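Long-range contacts in catalase (PDB 4B7H), which breaks hydrogen peroxide down to water and oxygen at a haem group, and is caught here with the inhibitor nitric oxide and with NADPH bound: residues 104-109 against 321-326; 125-130 against 326-331; 132-137 against 333-338. All blocks are in the same frame, centred on the assembly; numbering follows the deposited sequence.

Interaction 1 of 3, residues 104-109 against 321-326; sequences AVRFST and AQIEQI. Unlike the reference sequence in segment 321-326: Ile-326 (reference Leu). With HEM (protoporphyrin IX containing Fe), chain E.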
loop_
_atom_site.group_PDB
_atom_site.type_symbol
_atom_site.label_atom_id
_atom_site.label_comp_id
_atom_site.label_asym_id
_atom_site.label_seq_id
_atom_site.Cartn_x
_atom_site.Cartn_y
_atom_site.Cartn_z
ATOM N N ALA A 104 -21.064 -1.662 18.865
ATOM C CA ALA A 104 -21.207 -1.355 17.449
ATOM C C ALA A 104 -21.774 -2.595 16.773
ATOM O O ALA A 104 -21.593 -3.713 17.265
ATOM C CB ALA A 104 -19.865 -1.010 16.835
ATOM N N VAL A 105 -22.446 -2.405 15.643
ATOM C CA VAL A 105 -22.902 -3.528 14.830
ATOM C C VAL A 105 -22.739 -3.194 13.361
ATOM O O VAL A 105 -22.905 -2.047 12.968
ATOM C CB VAL A 105 -24.380 -3.916 15.151
ATOM C CG1 VAL A 105 -25.359 -2.837 14.681
ATOM C CG2 VAL A 105 -24.742 -5.252 14.535
ATOM N N ARG A 106 -22.386 -4.191 12.555
ATOM C CA ARG A 106 -22.454 -4.055 11.102
ATOM C C ARG A 106 -23.239 -5.233 10.539
ATOM O O ARG A 106 -22.990 -6.393 10.898
ATOM C CB ARG A 106 -21.056 -3.956 10.470
ATOM C CG ARG A 106 -21.064 -3.665 8.957
ATOM C CD ARG A 106 -19.650 -3.443 8.445
ATOM N NE ARG A 106 -19.570 -3.193 7.000
ATOM C CZ ARG A 106 -19.563 -4.144 6.067
ATOM N NH1 ARG A 106 -19.667 -5.427 6.413
ATOM N NH2 ARG A 106 -19.468 -3.811 4.777
ATOM N N PHE A 107 -24.213 -4.917 9.692
ATOM C CA PHE A 107 -24.994 -5.910 8.960
ATOM C C PHE A 107 -24.532 -5.873 7.515
ATOM O O PHE A 107 -24.027 -4.852 7.045
ATOM C CB PHE A 107 -26.477 -5.550 8.990
ATOM C CG PHE A 107 -27.070 -5.473 10.377
ATOM C CD1 PHE A 107 -27.407 -6.630 11.070
ATOM C CD2 PHE A 107 -27.315 -4.245 10.972
ATOM C CE1 PHE A 107 -27.963 -6.562 12.338
ATOM C CE2 PHE A 107 -27.868 -4.169 12.237
ATOM C CZ PHE A 107 -28.194 -5.329 12.921
ATOM N N SER A 108 -24.732 -6.959 6.780
ATOM C CA SER A 108 -24.184 -7.032 5.428
ATOM C C SER A 108 -24.800 -8.165 4.634
ATOM O O SER A 108 -25.468 -9.025 5.196
ATOM C CB SER A 108 -22.669 -7.259 5.509
ATOM O OG SER A 108 -22.378 -8.412 6.291
ATOM N N THR A 109 -24.560 -8.167 3.326
ATOM C CA THR A 109 -24.725 -9.374 2.525
ATOM C C THR A 109 -23.344 -10.034 2.451
ATOM O O THR A 109 -22.434 -9.614 3.168
ATOM C CB THR A 109 -25.256 -9.056 1.122
ATOM O OG1 THR A 109 -24.397 -8.084 0.510
ATOM C CG2 THR A 109 -26.679 -8.513 1.187
ATOM N N ALA A 321 -15.819 6.446 7.944
ATOM C CA ALA A 321 -14.834 6.432 9.020
ATOM C C ALA A 321 -15.148 5.405 10.100
ATOM O O ALA A 321 -14.227 4.851 10.703
ATOM C CB ALA A 321 -14.683 7.813 9.638
ATOM N N GLN A 322 -16.437 5.167 10.347
ATOM C CA GLN A 322 -16.873 4.368 11.494
ATOM C C GLN A 322 -17.465 3.004 11.155
ATOM O O GLN A 322 -17.501 2.125 12.015
ATOM C CB GLN A 322 -17.859 5.174 12.343
ATOM C CG GLN A 322 -17.214 6.410 12.936
ATOM C CD GLN A 322 -18.207 7.295 13.643
ATOM O OE1 GLN A 322 -19.309 7.525 13.150
ATOM N NE2 GLN A 322 -17.821 7.803 14.801
ATOM N N ILE A 323 -17.942 2.840 9.921
ATOM C CA ILE A 323 -18.525 1.573 9.472
ATOM C C ILE A 323 -17.623 0.897 8.435
ATOM O O ILE A 323 -17.218 -0.252 8.615
ATOM C CB ILE A 323 -19.962 1.734 8.922
ATOM C CG1 ILE A 323 -20.871 2.375 9.977
ATOM C CG2 ILE A 323 -20.510 0.391 8.467
ATOM C CD1 ILE A 323 -20.998 1.585 11.275
ATOM N N GLU A 324 -17.271 1.606 7.363
ATOM C CA GLU A 324 -16.393 0.982 6.372
ATOM C C GLU A 324 -15.070 0.560 7.012
ATOM O O GLU A 324 -14.556 -0.521 6.717
ATOM C CB GLU A 324 -16.150 1.881 5.154
ATOM C CG GLU A 324 -15.253 1.238 4.086
ATOM C CD GLU A 324 -15.877 0.029 3.393
ATOM O OE1 GLU A 324 -17.124 -0.109 3.402
ATOM O OE2 GLU A 324 -15.114 -0.799 2.837
ATOM N N GLN A 325 -14.547 1.400 7.907
ATOM C CA GLN A 325 -13.258 1.157 8.562
ATOM C C GLN A 325 -13.326 0.348 9.862
ATOM O O GLN A 325 -12.283 0.082 10.470
ATOM C CB GLN A 325 -12.549 2.477 8.873
ATOM C CG GLN A 325 -12.133 3.249 7.644
ATOM C CD GLN A 325 -11.232 4.426 7.966
ATOM O OE1 GLN A 325 -10.259 4.686 7.248
ATOM N NE2 GLN A 325 -11.555 5.155 9.045
ATOM N N ILE A 326 -14.519 -0.018 10.329
ATOM C CA ILE A 326 -14.560 -0.899 11.490
ATOM C C ILE A 326 -13.910 -2.226 11.107
ATOM O O ILE A 326 -13.980 -2.657 9.950
ATOM C CB ILE A 326 -15.985 -1.069 12.080
ATOM C CG1 ILE A 326 -15.901 -1.471 13.558
ATOM C CG2 ILE A 326 -16.833 -2.072 11.285
ATOM C CD1 ILE A 326 -17.229 -1.399 14.297
HETATM C CHA HEM E . -16.239 -11.002 6.803
HETATM C CHB HEM E . -13.149 -14.737 6.664
HETATM C CHC HEM E . -16.800 -17.708 7.795
HETATM C CHD HEM E . -19.263 -13.873 9.344
HETATM C C1A HEM E . -15.096 -11.748 6.651
HETATM C C2A HEM E . -13.781 -11.229 6.326
HETATM C C3A HEM E . -12.934 -12.270 6.307
HETATM C C4A HEM E . -13.679 -13.469 6.606
HETATM C CMA HEM E . -11.427 -12.266 6.029
HETATM C CAA HEM E . -13.453 -9.741 6.075
HETATM C CBA HEM E . -13.137 -9.064 7.401
HETATM C CGA HEM E . -12.622 -7.660 7.231
HETATM O O1A HEM E . -12.986 -6.810 8.082
HETATM O O2A HEM E . -11.854 -7.370 6.277
HETATM C C1B HEM E . -13.864 -15.883 6.930
HETATM C C2B HEM E . -13.350 -17.233 6.899
HETATM C C3B HEM E . -14.378 -18.057 7.190
HETATM C C4B HEM E . -15.547 -17.241 7.435
HETATM C CMB HEM E . -11.889 -17.591 6.558
HETATM C CAB HEM E . -14.413 -19.591 7.323
HETATM C CBB HEM E . -13.341 -20.301 7.672
HETATM C C1C HEM E . -17.724 -16.941 8.480
HETATM C C2C HEM E . -18.740 -17.400 9.418
HETATM C C3C HEM E . -19.416 -16.316 9.837
HETATM C C4C HEM E . -18.830 -15.158 9.195
HETATM C CMC HEM E . -18.979 -18.879 9.810
HETATM C CAC HEM E . -20.561 -16.194 10.872
HETATM C CBC HEM E . -20.711 -17.055 11.893
HETATM C C1D HEM E . -18.715 -12.776 8.739
HETATM C C2D HEM E . -19.278 -11.469 8.847
HETATM C C3D HEM E . -18.356 -10.570 8.068
HETATM C C4D HEM E . -17.305 -11.413 7.567
HETATM C CMD HEM E . -20.554 -11.067 9.583
HETATM C CAD HEM E . -18.526 -9.066 7.909
HETATM C CBD HEM E . -18.067 -8.391 9.200
HETATM C CGD HEM E . -18.354 -6.930 9.015
HETATM O O1D HEM E . -17.398 -6.117 8.962
HETATM O O2D HEM E . -19.553 -6.575 8.895
HETATM N NA HEM E . -15.002 -13.121 6.826
HETATM N NB HEM E . -15.202 -15.915 7.256
HETATM N NC HEM E . -17.805 -15.562 8.374
HETATM N ND HEM E . -17.556 -12.718 7.971
HETATM FE FE HEM E . -16.425 -14.333 7.565
HETATM O O HOH W 1 -19.448 -0.883 4.876
#
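Arg-106 NH1 is gripped twice: it donates to the haem propionate oxygen O2D at 2.7 Å, a fairly straight bond with 161° at the hydrogen, and also bonds to His-70 O. The other terminal nitrogen faces helix 319-324 through a water, which lies 2.9 Å from Arg-106 NH2, whose proton it accepts, and 2.9 Å from Glu-324 OE1. Arg-106 NH2 and Glu-324 OE1 are themselves 4.6 Å apart, too far for a salt bridge, so the water carries the link between the opposite charges. Propionate and water both lie in the guanidinium plane at its edge, and together these partners fix the rotation of the group. With CG opposite the backbone N (chi1 -174°) and the chain extended to NE, Arg-106 reaches past the propionate, and its CD lies 3.2 Å from haem O2D. Arg-106 probably helps balance the charge of the propionate; Arg-67, Gln-356 and Arg-359 also bond to the haem.

Apolar contacts flank this polar core. Ile-323 CG2 lies against the aliphatic part of Arg-106, 3.9 Å from its CD and near the guanidinium plane, where the two side chains cross obliquely. Two residues before Arg-106, Ala-104 CB meets Ile-326 CD1 at 3.7 Å.

Strand 100-108 is one of the strands of the antiparallel catalase barrel, paired with strand 73-82 and with strand 125-132. Helix 319-324 ends beside it: the carbonyls of Ile-323 and Glu-324 accept from Arg-67, those of Glu-324 and Ile-326 from Arg-359, while Phe-389 and Met-385 of a neighbouring subunit pack on the helix residues and on Gln-325.

Interaction 2 of 3, residues 125-130 against 326-331; sequences GFALRF and IALDPG. Unlike the reference sequence in segment 326-331: Ile-326 (reference Leu). With HEM (protoporphyrin IX containing Fe), chain E.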
loop_
_atom_site.group_PDB
_atom_site.type_symbol
_atom_site.label_atom_id
_atom_site.label_comp_id
_atom_site.label_asym_id
_atom_site.label_seq_id
_atom_site.Cartn_x
_atom_site.Cartn_y
_atom_site.Cartn_z
ATOM N N GLY A 125 -24.726 -10.878 7.222
ATOM C CA GLY A 125 -23.831 -10.737 8.351
ATOM C C GLY A 125 -24.496 -10.003 9.495
ATOM O O GLY A 125 -25.333 -9.125 9.284
ATOM N N PHE A 126 -24.094 -10.355 10.711
ATOM C CA PHE A 126 -24.684 -9.830 11.935
ATOM C C PHE A 126 -23.513 -9.743 12.917
ATOM O O PHE A 126 -23.300 -10.633 13.746
ATOM C CB PHE A 126 -25.761 -10.810 12.422
ATOM C CG PHE A 126 -26.739 -10.235 13.416
ATOM C CD1 PHE A 126 -26.325 -9.853 14.681
ATOM C CD2 PHE A 126 -28.088 -10.129 13.098
ATOM C CE1 PHE A 126 -27.239 -9.340 15.606
ATOM C CE2 PHE A 126 -29.013 -9.630 14.027
ATOM C CZ PHE A 126 -28.585 -9.236 15.278
ATOM N N ALA A 127 -22.740 -8.663 12.807
ATOM C CA ALA A 127 -21.439 -8.577 13.459
ATOM C C ALA A 127 -21.402 -7.519 14.549
ATOM O O ALA A 127 -21.500 -6.319 14.268
ATOM C CB ALA A 127 -20.358 -8.308 12.420
ATOM N N LEU A 128 -21.219 -7.971 15.786
ATOM C CA LEU A 128 -21.281 -7.109 16.964
ATOM C C LEU A 128 -19.913 -6.873 17.571
ATOM O O LEU A 128 -19.097 -7.792 17.630
ATOM C CB LEU A 128 -22.149 -7.778 18.027
ATOM C CG LEU A 128 -23.625 -7.896 17.667
ATOM C CD1 LEU A 128 -24.236 -9.082 18.381
ATOM C CD2 LEU A 128 -24.349 -6.602 18.031
ATOM N N ARG A 129 -19.674 -5.643 18.033
ATOM C CA ARG A 129 -18.555 -5.341 18.921
ATOM C C ARG A 129 -19.096 -4.831 20.240
ATOM O O ARG A 129 -19.936 -3.926 20.258
ATOM C CB ARG A 129 -17.657 -4.241 18.346
ATOM C CG ARG A 129 -16.735 -3.616 19.413
ATOM C CD ARG A 129 -15.564 -2.895 18.762
ATOM N NE ARG A 129 -14.805 -3.851 17.964
ATOM C CZ ARG A 129 -14.041 -3.539 16.924
ATOM N NH1 ARG A 129 -13.896 -2.270 16.556
ATOM N NH2 ARG A 129 -13.422 -4.504 16.251
ATOM N N PHE A 130 -18.608 -5.398 21.335
ATOM C CA PHE A 130 -18.895 -4.877 22.659
ATOM C C PHE A 130 -17.632 -4.228 23.211
ATOM O O PHE A 130 -16.582 -4.874 23.307
ATOM C CB PHE A 130 -19.390 -6.003 23.571
ATOM C CG PHE A 130 -20.591 -6.726 23.025
ATOM C CD1 PHE A 130 -21.832 -6.108 23.013
ATOM C CD2 PHE A 130 -20.477 -8.005 22.486
ATOM C CE1 PHE A 130 -22.945 -6.751 22.495
ATOM C CE2 PHE A 130 -21.594 -8.661 21.959
ATOM C CZ PHE A 130 -22.827 -8.031 21.963
ATOM N N ILE A 326 -14.519 -0.018 10.329
ATOM C CA ILE A 326 -14.560 -0.899 11.490
ATOM C C ILE A 326 -13.910 -2.226 11.107
ATOM O O ILE A 326 -13.980 -2.657 9.950
ATOM C CB ILE A 326 -15.985 -1.069 12.080
ATOM C CG1 ILE A 326 -15.901 -1.471 13.558
ATOM C CG2 ILE A 326 -16.833 -2.072 11.285
ATOM C CD1 ILE A 326 -17.229 -1.399 14.297
ATOM N N ALA A 327 -13.221 -2.829 12.068
ATOM C CA ALA A 327 -12.485 -4.062 11.822
ATOM C C ALA A 327 -13.011 -5.121 12.776
ATOM O O ALA A 327 -12.440 -5.358 13.846
ATOM C CB ALA A 327 -10.983 -3.832 12.036
ATOM N N LEU A 328 -14.138 -5.723 12.417
ATOM C CA LEU A 328 -14.779 -6.698 13.295
ATOM C C LEU A 328 -14.071 -8.038 13.128
ATOM O O LEU A 328 -13.746 -8.436 12.013
ATOM C CB LEU A 328 -16.272 -6.784 12.977
ATOM C CG LEU A 328 -17.012 -5.489 13.370
ATOM C CD1 LEU A 328 -18.319 -5.301 12.607
ATOM C CD2 LEU A 328 -17.282 -5.451 14.879
ATOM N N ASP A 329 -13.812 -8.725 14.234
ATOM C CA ASP A 329 -12.870 -9.842 14.220
ATOM C C ASP A 329 -13.233 -10.846 15.318
ATOM O O ASP A 329 -13.227 -10.497 16.496
ATOM C CB ASP A 329 -11.470 -9.247 14.432
ATOM C CG ASP A 329 -10.370 -10.285 14.563
ATOM O OD1 ASP A 329 -10.618 -11.497 14.382
ATOM O OD2 ASP A 329 -9.222 -9.863 14.841
ATOM N N PRO A 330 -13.539 -12.106 14.943
ATOM C CA PRO A 330 -13.927 -13.092 15.966
ATOM C C PRO A 330 -12.779 -13.408 16.922
ATOM O O PRO A 330 -13.007 -13.940 18.009
ATOM C CB PRO A 330 -14.324 -14.333 15.145
ATOM C CG PRO A 330 -13.630 -14.168 13.840
ATOM C CD PRO A 330 -13.568 -12.683 13.586
ATOM N N GLY A 331 -11.554 -13.072 16.527
ATOM C CA GLY A 331 -10.406 -13.231 17.407
ATOM C C GLY A 331 -10.357 -12.218 18.538
ATOM O O GLY A 331 -9.536 -12.341 19.457
HETATM C CHA HEM E . -16.239 -11.002 6.803
HETATM C CHB HEM E . -13.149 -14.737 6.664
HETATM C CHC HEM E . -16.800 -17.708 7.795
HETATM C CHD HEM E . -19.263 -13.873 9.344
HETATM C C1A HEM E . -15.096 -11.748 6.651
HETATM C C2A HEM E . -13.781 -11.229 6.326
HETATM C C3A HEM E . -12.934 -12.270 6.307
HETATM C C4A HEM E . -13.679 -13.469 6.606
HETATM C CMA HEM E . -11.427 -12.266 6.029
HETATM C CAA HEM E . -13.453 -9.741 6.075
HETATM C CBA HEM E . -13.137 -9.064 7.401
HETATM C CGA HEM E . -12.622 -7.660 7.231
HETATM O O1A HEM E . -12.986 -6.810 8.082
HETATM O O2A HEM E . -11.854 -7.370 6.277
HETATM C C1B HEM E . -13.864 -15.883 6.930
HETATM C C2B HEM E . -13.350 -17.233 6.899
HETATM C C3B HEM E . -14.378 -18.057 7.190
HETATM C C4B HEM E . -15.547 -17.241 7.435
HETATM C CMB HEM E . -11.889 -17.591 6.558
HETATM C CAB HEM E . -14.413 -19.591 7.323
HETATM C CBB HEM E . -13.341 -20.301 7.672
HETATM C C1C HEM E . -17.724 -16.941 8.480
HETATM C C2C HEM E . -18.740 -17.400 9.418
HETATM C C3C HEM E . -19.416 -16.316 9.837
HETATM C C4C HEM E . -18.830 -15.158 9.195
HETATM C CMC HEM E . -18.979 -18.879 9.810
HETATM C CAC HEM E . -20.561 -16.194 10.872
HETATM C CBC HEM E . -20.711 -17.055 11.893
HETATM C C1D HEM E . -18.715 -12.776 8.739
HETATM C C2D HEM E . -19.278 -11.469 8.847
HETATM C C3D HEM E . -18.356 -10.570 8.068
HETATM C C4D HEM E . -17.305 -11.413 7.567
HETATM C CMD HEM E . -20.554 -11.067 9.583
HETATM C CAD HEM E . -18.526 -9.066 7.909
HETATM C CBD HEM E . -18.067 -8.391 9.200
HETATM C CGD HEM E . -18.354 -6.930 9.015
HETATM O O1D HEM E . -17.398 -6.117 8.962
HETATM O O2D HEM E . -19.553 -6.575 8.895
HETATM N NA HEM E . -15.002 -13.121 6.826
HETATM N NB HEM E . -15.202 -15.915 7.256
HETATM N NC HEM E . -17.805 -15.562 8.374
HETATM N ND HEM E . -17.556 -12.718 7.971
HETATM FE FE HEM E . -16.425 -14.333 7.565
#
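A buried arginine reaches across to a main-chain carbonyl: Arg-129 NH2 stands only 2.7 Å from Ala-327 O, yet the bond is bent to 129° at the hydrogen and counts as weak. The oxygen lies at the edge of the guanidinium, near its plane. A bend at chi3 (-60°) in an otherwise nearly extended chain turns the group this way. Its stronger partner is Asp-138, which forms a salt bridge with Arg-129 NE and also accepts from the backbone N of Asp-329; Arg-129 NH1 bonds to Asn-370.

The two methyls of Leu-328 meet two residues on the same side of the strand. CD1 meets Ala-127 CB at 3.6 Å, and CD2 meets Arg-129 CB at 3.7 Å while also lying over one face of the guanidinium, toward its rim. Ile-326 approaches Arg-129 from the opposite direction, with CG1 3.7 Å from NH1.

The haem closes the far end. Gly-125 CA comes within 3.5 Å of the haem methyl CMD, and Leu-328 CD1 lies 3.8 Å from propionate O1D. Beyond Leu-328 the loop is folded by an Asx turn, Asp-329 OD1 accepting from Gly-331 N.

With Asp-138 beside it, the buried arginine is probably charged; the ion pair joins two neighbouring barrel strands, and its two members hold the loop through Asp-329 N and, weakly, Ala-327 O.

Interaction 3 of 3, residues 132-137 against 333-338; sequences TEEGNY and IVPGVG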
loop_
_atom_site.group_PDB
_atom_site.type_symbol
_atom_site.label_atom_id
_atom_site.label_comp_id
_atom_site.label_asym_id
_atom_site.label_seq_id
_atom_site.Cartn_x
_atom_site.Cartn_y
_atom_site.Cartn_z
ATOM N N THR A 132 -15.942 -3.584 25.955
ATOM C CA THR A 132 -15.946 -3.993 27.358
ATOM C C THR A 132 -14.771 -3.413 28.141
ATOM O O THR A 132 -13.793 -2.918 27.562
ATOM C CB THR A 132 -15.973 -5.545 27.545
ATOM O OG1 THR A 132 -14.641 -6.055 27.707
ATOM C CG2 THR A 132 -16.666 -6.249 26.386
ATOM N N GLU A 133 -14.864 -3.503 29.463
ATOM C CA GLU A 133 -13.823 -2.998 30.353
ATOM C C GLU A 133 -12.563 -3.862 30.301
ATOM O O GLU A 133 -11.514 -3.461 30.794
ATOM C CB GLU A 133 -14.343 -2.906 31.792
ATOM C CG GLU A 133 -15.485 -1.906 31.974
ATOM C CD GLU A 133 -16.018 -1.862 33.397
ATOM O OE1 GLU A 133 -15.308 -2.310 34.323
ATOM O OE2 GLU A 133 -17.155 -1.380 33.587
ATOM N N GLU A 134 -12.674 -5.051 29.714
ATOM C CA GLU A 134 -11.521 -5.942 29.552
ATOM C C GLU A 134 -11.165 -6.120 28.076
ATOM O O GLU A 134 -10.517 -7.098 27.689
ATOM C CB GLU A 134 -11.747 -7.284 30.271
ATOM C CG GLU A 134 -11.881 -7.071 31.780
ATOM C CD GLU A 134 -12.079 -8.324 32.623
ATOM O OE1 GLU A 134 -12.302 -9.422 32.080
ATOM O OE2 GLU A 134 -12.023 -8.191 33.867
ATOM N N GLY A 135 -11.573 -5.150 27.260
ATOM C CA GLY A 135 -11.237 -5.137 25.845
ATOM C C GLY A 135 -12.448 -5.250 24.935
ATOM O O GLY A 135 -13.569 -5.488 25.395
ATOM N N ASN A 136 -12.229 -5.070 23.634
ATOM C CA ASN A 136 -13.305 -5.234 22.658
ATOM C C ASN A 136 -13.590 -6.713 22.455
ATOM O O ASN A 136 -12.696 -7.480 22.113
ATOM C CB ASN A 136 -12.960 -4.587 21.311
ATOM C CG ASN A 136 -12.833 -3.072 21.403
ATOM O OD1 ASN A 136 -13.349 -2.460 22.340
ATOM N ND2 ASN A 136 -12.147 -2.461 20.428
ATOM N N TYR A 137 -14.839 -7.105 22.686
ATOM C CA TYR A 137 -15.278 -8.471 22.435
ATOM C C TYR A 137 -16.205 -8.439 21.231
ATOM O O TYR A 137 -17.290 -7.843 21.292
ATOM C CB TYR A 137 -16.018 -9.025 23.658
ATOM C CG TYR A 137 -16.590 -10.414 23.454
ATOM C CD1 TYR A 137 -15.954 -11.335 22.629
ATOM C CD2 TYR A 137 -17.774 -10.803 24.078
ATOM C CE1 TYR A 137 -16.476 -12.603 22.434
ATOM C CE2 TYR A 137 -18.303 -12.076 23.883
ATOM C CZ TYR A 137 -17.647 -12.965 23.062
ATOM O OH TYR A 137 -18.168 -14.223 22.866
ATOM N N ILE A 333 -11.536 -11.824 21.409
ATOM C CA ILE A 333 -12.137 -12.434 22.579
ATOM C C ILE A 333 -11.576 -11.803 23.851
ATOM O O ILE A 333 -10.577 -11.073 23.812
ATOM C CB ILE A 333 -11.966 -13.964 22.579
ATOM C CG1 ILE A 333 -10.484 -14.364 22.579
ATOM C CG2 ILE A 333 -12.714 -14.580 21.396
ATOM C CD1 ILE A 333 -10.271 -15.865 22.731
ATOM N N VAL A 334 -12.241 -12.074 24.971
ATOM C CA VAL A 334 -11.902 -11.478 26.260
ATOM C C VAL A 334 -11.909 -12.591 27.311
ATOM O O VAL A 334 -12.420 -13.684 27.048
ATOM C CB VAL A 334 -12.914 -10.363 26.649
ATOM C CG1 VAL A 334 -12.757 -9.142 25.755
ATOM C CG2 VAL A 334 -14.342 -10.893 26.603
ATOM N N PRO A 335 -11.343 -12.333 28.508
ATOM C CA PRO A 335 -11.374 -13.356 29.560
ATOM C C PRO A 335 -12.790 -13.852 29.839
ATOM O O PRO A 335 -13.727 -13.053 29.855
ATOM C CB PRO A 335 -10.823 -12.610 30.784
ATOM C CG PRO A 335 -9.903 -11.586 30.200
ATOM C CD PRO A 335 -10.559 -11.151 28.913
ATOM N N GLY A 336 -12.934 -15.159 30.045
ATOM C CA GLY A 336 -14.243 -15.759 30.238
ATOM C C GLY A 336 -14.877 -16.306 28.965
ATOM O O GLY A 336 -15.928 -16.950 29.028
ATOM N N VAL A 337 -14.251 -16.051 27.817
ATOM C CA VAL A 337 -14.717 -16.576 26.534
ATOM C C VAL A 337 -13.567 -17.310 25.853
ATOM O O VAL A 337 -12.420 -16.845 25.874
ATOM C CB VAL A 337 -15.191 -15.453 25.591
ATOM C CG1 VAL A 337 -15.601 -16.015 24.238
ATOM C CG2 VAL A 337 -16.346 -14.689 26.212
ATOM N N GLY A 338 -13.865 -18.465 25.269
ATOM C CA GLY A 338 -12.873 -19.221 24.532
ATOM C C GLY A 338 -13.417 -19.737 23.214
ATOM O O GLY A 338 -14.591 -19.521 22.877
HETATM O O HOH W 2 -13.948 -10.283 30.222
#
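Tyr-137 lies near the start of the second strand of a tight beta hairpin, whose type I turn from Thr-132 to Gly-135 joins strands 125-132 and 135-142 of the catalase barrel, and it packs against a type II turn running from Val-334 to Val-337. At the base, Tyr-137 CB touches Val-334 CG2 at 3.9 Å, the two side chains meeting at about a right angle. Its ring carbon CG meets the same methyl, and CD1 lies beside Ile-333 CA. CG lies opposite the backbone N (chi1 176°), which sends the ring toward Val-337. There CE1 faces Val-337 CG1, while CE2 and CZ face CG2, a methyl that makes an off-centre CH-pi contact, 4.3 Å from the ring centroid. At the tip, Tyr-137 OH lies 3.4 Å from Val-337 CG1 and forms its hydrogen bond with Tyr-228 OH.

The other branch of Val-334, CG1, fits against the hairpin turn, 3.6 Å from Glu-134 O. Thr-132 OG1 holds that turn twice: it accepts from Glu-134 N, an ST turn, and donates to Gly-135 O over 2.6 Å. Asn-26 of a neighbouring subunit bonds to the carbonyls of Asn-136 and Ile-333, bridging the two segments. On the partly exposed side, Glu-134 OE1 lies against Pro-335 CB and CG, and one water donates both its protons, to Glu-134 OE1 at 2.6 Å and to Pro-335 O at 2.8 Å.

The three contacts follow successive barrel strands, 100-108, 125-132 and 135-142, each met in turn by the chain that runs from helix 319-324 to strand 337-338. Interactions 1 and 2 touch each other through backbone pairing, share Ile-326 and border the haem; both are wholly buried, and in each an arginine supplies the polar end, one serving a propionate, the other a protein carboxylate. Interaction 3 joins interaction 2 through the Phe-130 and Tyr-137 backbones but lies further from the chain centre. Its middle is apolar, its edge at Glu-134 and Pro-335 is partly exposed and bridged by a water, and a neighbouring subunit reaches it, as it does interaction 1.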